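Local coordinates for thiaminase-I (Naegleria gruberi, PDB 4HCW), which belongs to the thiaminase I-like family, whose members have a two-lobed alpha/beta fold resembling that of periplasmic binding proteins, at residues P15-W20 with V27-L32; D35-Q40 with I283-T288. All coordinates share one frame; numbering follows the deposited sequence.

Contact 1: residues P15-W20 with V27-L32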
loop_
_atom_site.group_PDB
_atom_site.type_symbol
_atom_site.label_atom_id
_atom_site.label_comp_id
_atom_site.label_asym_id
_atom_site.label_seq_id
_atom_site.Cartn_x
_atom_site.Cartn_y
_atom_site.Cartn_z
ATOM N N PRO A 15 0.316 -3.937 -10.675
ATOM C CA PRO A 15 1.410 -4.839 -11.054
ATOM C C PRO A 15 2.419 -5.094 -9.938
ATOM O O PRO A 15 3.279 -5.962 -10.088
ATOM C CB PRO A 15 2.086 -4.080 -12.193
ATOM C CG PRO A 15 1.904 -2.645 -11.822
ATOM C CD PRO A 15 0.577 -2.550 -11.098
ATOM N N TYR A 16 2.318 -4.354 -8.841
ATOM C CA TYR A 16 3.307 -4.461 -7.774
ATOM C C TYR A 16 2.902 -5.447 -6.681
ATOM O O TYR A 16 2.693 -5.071 -5.527
ATOM C CB TYR A 16 3.623 -3.083 -7.193
ATOM C CG TYR A 16 4.207 -2.135 -8.215
ATOM C CD1 TYR A 16 5.569 -2.129 -8.484
ATOM C CD2 TYR A 16 3.395 -1.256 -8.920
ATOM C CE1 TYR A 16 6.107 -1.269 -9.421
ATOM C CE2 TYR A 16 3.925 -0.394 -9.860
ATOM C CZ TYR A 16 5.282 -0.404 -10.106
ATOM O OH TYR A 16 5.816 0.453 -11.038
ATOM N N LEU A 17 2.795 -6.714 -7.069
ATOM C CA LEU A 17 2.541 -7.805 -6.139
ATOM C C LEU A 17 3.856 -8.542 -5.894
ATOM O O LEU A 17 4.781 -8.430 -6.696
ATOM C CB LEU A 17 1.482 -8.751 -6.716
ATOM C CG LEU A 17 0.077 -8.167 -6.871
ATOM C CD1 LEU A 17 -0.905 -9.237 -7.320
ATOM C CD2 LEU A 17 -0.383 -7.523 -5.573
ATOM N N PRO A 18 3.952 -9.290 -4.781
ATOM C CA PRO A 18 5.211 -9.971 -4.456
ATOM C C PRO A 18 5.630 -11.005 -5.500
ATOM O O PRO A 18 4.831 -11.387 -6.355
ATOM C CB PRO A 18 4.898 -10.671 -3.129
ATOM C CG PRO A 18 3.408 -10.778 -3.090
ATOM C CD PRO A 18 2.928 -9.525 -3.749
ATOM N N SER A 19 6.883 -11.442 -5.424
ATOM C CA SER A 19 7.385 -12.489 -6.304
ATOM C C SER A 19 8.303 -13.429 -5.531
ATOM O O SER A 19 8.762 -13.099 -4.438
ATOM C CB SER A 19 8.129 -11.889 -7.499
ATOM O OG SER A 19 9.347 -11.286 -7.097
ATOM N N TRP A 20 8.564 -14.600 -6.102
ATOM C CA TRP A 20 9.440 -15.580 -5.470
ATOM C C TRP A 20 10.661 -15.858 -6.335
ATOM O O TRP A 20 10.658 -15.576 -7.533
ATOM C CB TRP A 20 8.683 -16.880 -5.197
ATOM C CG TRP A 20 7.603 -16.738 -4.170
ATOM C CD1 TRP A 20 7.721 -16.930 -2.825
ATOM C CD2 TRP A 20 6.236 -16.373 -4.405
ATOM N NE1 TRP A 20 6.514 -16.706 -2.207
ATOM C CE2 TRP A 20 5.589 -16.364 -3.152
ATOM C CE3 TRP A 20 5.502 -16.053 -5.550
ATOM C CZ2 TRP A 20 4.240 -16.047 -3.015
ATOM C CZ3 TRP A 20 4.162 -15.739 -5.410
ATOM C CH2 TRP A 20 3.546 -15.738 -4.152
ATOM N N VAL A 27 9.058 -16.187 -10.062
ATOM C CA VAL A 27 7.619 -16.415 -10.110
ATOM C C VAL A 27 6.856 -15.215 -9.560
ATOM O O VAL A 27 6.952 -14.896 -8.377
ATOM C CB VAL A 27 7.218 -17.671 -9.315
ATOM C CG1 VAL A 27 5.707 -17.849 -9.331
ATOM C CG2 VAL A 27 7.910 -18.900 -9.883
ATOM N N LYS A 28 6.102 -14.551 -10.429
ATOM C CA LYS A 28 5.315 -13.388 -10.034
ATOM C C LYS A 28 3.906 -13.794 -9.623
ATOM O O LYS A 28 3.241 -14.552 -10.329
ATOM C CB LYS A 28 5.248 -12.375 -11.179
ATOM C CG LYS A 28 6.553 -11.646 -11.453
ATOM C CD LYS A 28 6.857 -11.611 -12.942
ATOM C CE LYS A 28 7.433 -10.269 -13.364
ATOM N NZ LYS A 28 6.407 -9.191 -13.300
ATOM N N LEU A 29 3.455 -13.284 -8.482
ATOM C CA LEU A 29 2.114 -13.574 -7.989
ATOM C C LEU A 29 1.057 -13.005 -8.927
ATOM O O LEU A 29 -0.039 -13.552 -9.051
ATOM C CB LEU A 29 1.923 -13.006 -6.581
ATOM C CG LEU A 29 0.572 -13.286 -5.919
ATOM C CD1 LEU A 29 0.403 -14.775 -5.656
ATOM C CD2 LEU A 29 0.418 -12.488 -4.635
ATOM N N ILE A 30 1.396 -11.904 -9.591
ATOM C CA ILE A 30 0.480 -11.257 -10.522
ATOM C C ILE A 30 0.159 -12.173 -11.706
ATOM O O ILE A 30 -0.930 -12.108 -12.275
ATOM C CB ILE A 30 1.033 -9.895 -11.015
ATOM C CG1 ILE A 30 -0.027 -9.136 -11.818
ATOM C CG2 ILE A 30 2.309 -10.082 -11.827
ATOM C CD1 ILE A 30 -1.300 -8.867 -11.045
ATOM N N ASN A 31 1.106 -13.038 -12.060
ATOM C CA ASN A 31 0.898 -13.994 -13.139
ATOM C C ASN A 31 -0.005 -15.145 -12.712
ATOM O O ASN A 31 -0.813 -15.637 -13.500
ATOM C CB ASN A 31 2.234 -14.532 -13.655
ATOM C CG ASN A 31 3.031 -13.484 -14.408
ATOM O OD1 ASN A 31 2.467 -12.544 -14.969
ATOM N ND2 ASN A 31 4.350 -13.646 -14.428
ATOM N N LEU A 32 0.136 -15.570 -11.460
ATOM C CA LEU A 32 -0.702 -16.632 -10.917
ATOM C C LEU A 32 -2.157 -16.185 -10.844
ATOM O O LEU A 32 -3.067 -16.953 -11.152
ATOM C CB LEU A 32 -0.212 -17.058 -9.532
ATOM C CG LEU A 32 1.181 -17.686 -9.459
ATOM C CD1 LEU A 32 1.473 -18.180 -8.051
ATOM C CD2 LEU A 32 1.315 -18.817 -10.470
#
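Trp20 and Val27 form an antiparallel hydrogen-bonded pair, Trp20 N to Val27 O at 2.8 Å and Val27 N to Trp20 O at 3.1 Å, and Ser19 with Lys28 makes the adjoining non-hydrogen-bonded pair. A third bond continues this line of backbone contacts past the end of the sheet, from Leu29 N to Pro18 O at 3.2 Å. It gives a partner to an N-H of the first helical turn, since Lys28 is the N-cap and Leu29 opens helix 29-34. The motif is thus a two-strand beta hairpin, 19-21 with 26-28, whose second strand runs straight into a helix. Ser19 and Lys28 lie on one face of it and Trp20 and Val27 on the other. On the Trp20 face the benzo end of the indole extends from Val27 toward the start of the helix: CE3 passes 3.4 Å from Val27 O, near the ring plane, and CH2 meets Leu29 CD1 at 3.6 Å, also edge-on. In Leu29, chi1 (-178°) carries CG toward segment 15-20, and chi2 (66°) then turns CD1 to the indole and CD2 to the pyrrolidine of Pro18, where Leu29 CD2 lies 3.8 Å from Pro18 CG. Leu17 carries the apolar contact on to Ile30, crossing it nearly at right angles with the two CD1 methyls 3.8 Å apart. Beyond the hairpin, Pro18 packs on Glu233, Cys236 and Thr301, while Ile30 rests on Glu50 of strand 44-50.

Contact 2: residues D35-Q40 with I283-T288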
loop_
_atom_site.group_PDB
_atom_site.type_symbol
_atom_site.label_atom_id
_atom_site.label_comp_id
_atom_site.label_asym_id
_atom_site.label_seq_id
_atom_site.Cartn_x
_atom_site.Cartn_y
_atom_site.Cartn_z
ATOM N N ASP A 35 -3.820 -15.830 -14.396
ATOM C CA ASP A 35 -4.189 -17.103 -15.008
ATOM C C ASP A 35 -5.480 -17.678 -14.422
ATOM O O ASP A 35 -5.976 -18.704 -14.887
ATOM C CB ASP A 35 -3.049 -18.116 -14.872
ATOM C CG ASP A 35 -1.805 -17.704 -15.637
ATOM O OD1 ASP A 35 -1.938 -16.985 -16.650
ATOM O OD2 ASP A 35 -0.694 -18.101 -15.228
ATOM N N VAL A 36 -6.017 -17.011 -13.405
ATOM C CA VAL A 36 -7.239 -17.459 -12.744
ATOM C C VAL A 36 -8.441 -16.633 -13.204
ATOM O O VAL A 36 -9.567 -17.131 -13.269
ATOM C CB VAL A 36 -7.098 -17.377 -11.206
ATOM C CG1 VAL A 36 -8.411 -17.709 -10.516
ATOM C CG2 VAL A 36 -5.995 -18.307 -10.727
ATOM N N LEU A 37 -8.190 -15.373 -13.538
ATOM C CA LEU A 37 -9.247 -14.462 -13.963
ATOM C C LEU A 37 -9.868 -14.888 -15.293
ATOM O O LEU A 37 -9.163 -15.332 -16.199
ATOM C CB LEU A 37 -8.704 -13.037 -14.069
ATOM C CG LEU A 37 -7.967 -12.532 -12.828
ATOM C CD1 LEU A 37 -7.498 -11.098 -13.022
ATOM C CD2 LEU A 37 -8.845 -12.656 -11.593
ATOM N N PRO A 38 -11.199 -14.754 -15.409
ATOM C CA PRO A 38 -11.944 -15.118 -16.618
ATOM C C PRO A 38 -11.765 -14.094 -17.733
ATOM O O PRO A 38 -11.778 -12.890 -17.476
ATOM C CB PRO A 38 -13.396 -15.119 -16.138
ATOM C CG PRO A 38 -13.417 -14.132 -15.029
ATOM C CD PRO A 38 -12.089 -14.269 -14.339
ATOM N N THR A 39 -11.603 -14.575 -18.962
ATOM C CA THR A 39 -11.408 -13.697 -20.110
ATOM C C THR A 39 -12.687 -13.532 -20.928
ATOM O O THR A 39 -12.659 -13.002 -22.039
ATOM C CB THR A 39 -10.280 -14.210 -21.026
ATOM O OG1 THR A 39 -10.509 -15.589 -21.341
ATOM C CG2 THR A 39 -8.931 -14.075 -20.336
ATOM N N GLN A 40 -13.805 -13.983 -20.370
ATOM C CA GLN A 40 -15.093 -13.885 -21.047
ATOM C C GLN A 40 -16.222 -13.738 -20.034
ATOM O O GLN A 40 -16.664 -14.719 -19.435
ATOM C CB GLN A 40 -15.331 -15.119 -21.921
ATOM N N ILE A 283 -14.786 -6.649 -11.318
ATOM C CA ILE A 283 -14.295 -6.145 -10.042
ATOM C C ILE A 283 -14.799 -6.986 -8.870
ATOM O O ILE A 283 -14.038 -7.303 -7.954
ATOM C CB ILE A 283 -14.695 -4.670 -9.851
ATOM C CG1 ILE A 283 -13.909 -3.790 -10.826
ATOM C CG2 ILE A 283 -14.460 -4.220 -8.417
ATOM C CD1 ILE A 283 -14.423 -2.379 -10.929
ATOM N N LYS A 284 -16.076 -7.356 -8.912
ATOM C CA LYS A 284 -16.669 -8.180 -7.863
ATOM C C LYS A 284 -15.956 -9.522 -7.775
ATOM O O LYS A 284 -15.829 -10.100 -6.698
ATOM C CB LYS A 284 -18.163 -8.389 -8.116
ATOM N N ASN A 285 -15.484 -10.009 -8.917
ATOM C CA ASN A 285 -14.701 -11.234 -8.951
ATOM C C ASN A 285 -13.335 -11.032 -8.308
ATOM O O ASN A 285 -12.914 -11.823 -7.468
ATOM C CB ASN A 285 -14.534 -11.727 -10.388
ATOM C CG ASN A 285 -13.841 -13.072 -10.462
ATOM O OD1 ASN A 285 -14.101 -13.963 -9.653
ATOM N ND2 ASN A 285 -12.946 -13.223 -11.429
ATOM N N LEU A 286 -12.651 -9.961 -8.701
ATOM C CA LEU A 286 -11.317 -9.656 -8.186
ATOM C C LEU A 286 -11.276 -9.496 -6.669
ATOM O O LEU A 286 -10.239 -9.720 -6.045
ATOM C CB LEU A 286 -10.769 -8.387 -8.842
ATOM C CG LEU A 286 -10.068 -8.532 -10.192
ATOM C CD1 LEU A 286 -9.750 -7.163 -10.766
ATOM C CD2 LEU A 286 -8.800 -9.352 -10.038
ATOM N N LEU A 287 -12.404 -9.115 -6.079
ATOM C CA LEU A 287 -12.441 -8.792 -4.659
ATOM C C LEU A 287 -13.101 -9.866 -3.795
ATOM O O LEU A 287 -12.895 -9.898 -2.581
ATOM C CB LEU A 287 -13.141 -7.449 -4.441
ATOM C CG LEU A 287 -12.582 -6.266 -5.234
ATOM C CD1 LEU A 287 -13.324 -4.985 -4.892
ATOM C CD2 LEU A 287 -11.092 -6.110 -4.986
ATOM N N THR A 288 -13.887 -10.744 -4.410
ATOM C CA THR A 288 -14.649 -11.730 -3.645
ATOM C C THR A 288 -14.307 -13.188 -3.962
ATOM O O THR A 288 -14.655 -14.086 -3.195
ATOM C CB THR A 288 -16.170 -11.523 -3.803
ATOM O OG1 THR A 288 -16.542 -11.707 -5.175
ATOM C CG2 THR A 288 -16.568 -10.123 -3.356
#
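Leu37 and Leu286 supply the apolar part of this interface. The fork of Leu37 takes in a single methyl of Leu286: CD2 of Leu286 lies 3.7 Å from Leu37 CD1 and equally 3.7 Å from Leu37 CD2, and the two side chains cross at about a right angle. Both leucines are buried and also touch Leu13 of strand 8-13, and Leu37 is backed in addition by Val292 of helix 290-298, so the pair belongs to the packing between the central sheet and the helices over it. The mixed polar and apolar part is made by Asn285 and Pro38. Asn285 extends from helix 275-288 with CG anti to the backbone N (chi1 -174°), and the Asn285 and Pro38 side chains approach each other from opposite directions, Asn285 ND2 standing 3.2 Å from Pro38 CD and 3.7 Å from Pro38 CG. The other end of that amide, OD1, accepts a hydrogen bond from Asn289 ND2, which probably sets the amide's orientation, through the residue between helices 275-288 and 290-298. Between the two segments, then, cohesion comes from van der Waals contact and burial of leucine side chains, while the polar bonding of Asn285 is directed along its own part of the chain.

From the N terminus, strand 8-13 of the central mixed sheet leads into contact 1, which closes a short loop: only six residues separate 15-20 from 27-32. Helix 29-34 then carries the chain to 35-40, where contact 2 opens, about 16 Å away between centres. Contact 2 closes only after another 242 residues, when helix 275-288, following sheet strand 260-267, returns to the loop ahead of strand 40-41. The two lie in series, neither nested nor crossed. Contact 1 is therefore local, fixing a hairpin to the helix it feeds, whereas contact 2 is long-range, joining the N-terminal part of the fold to a helix from late in the sequence.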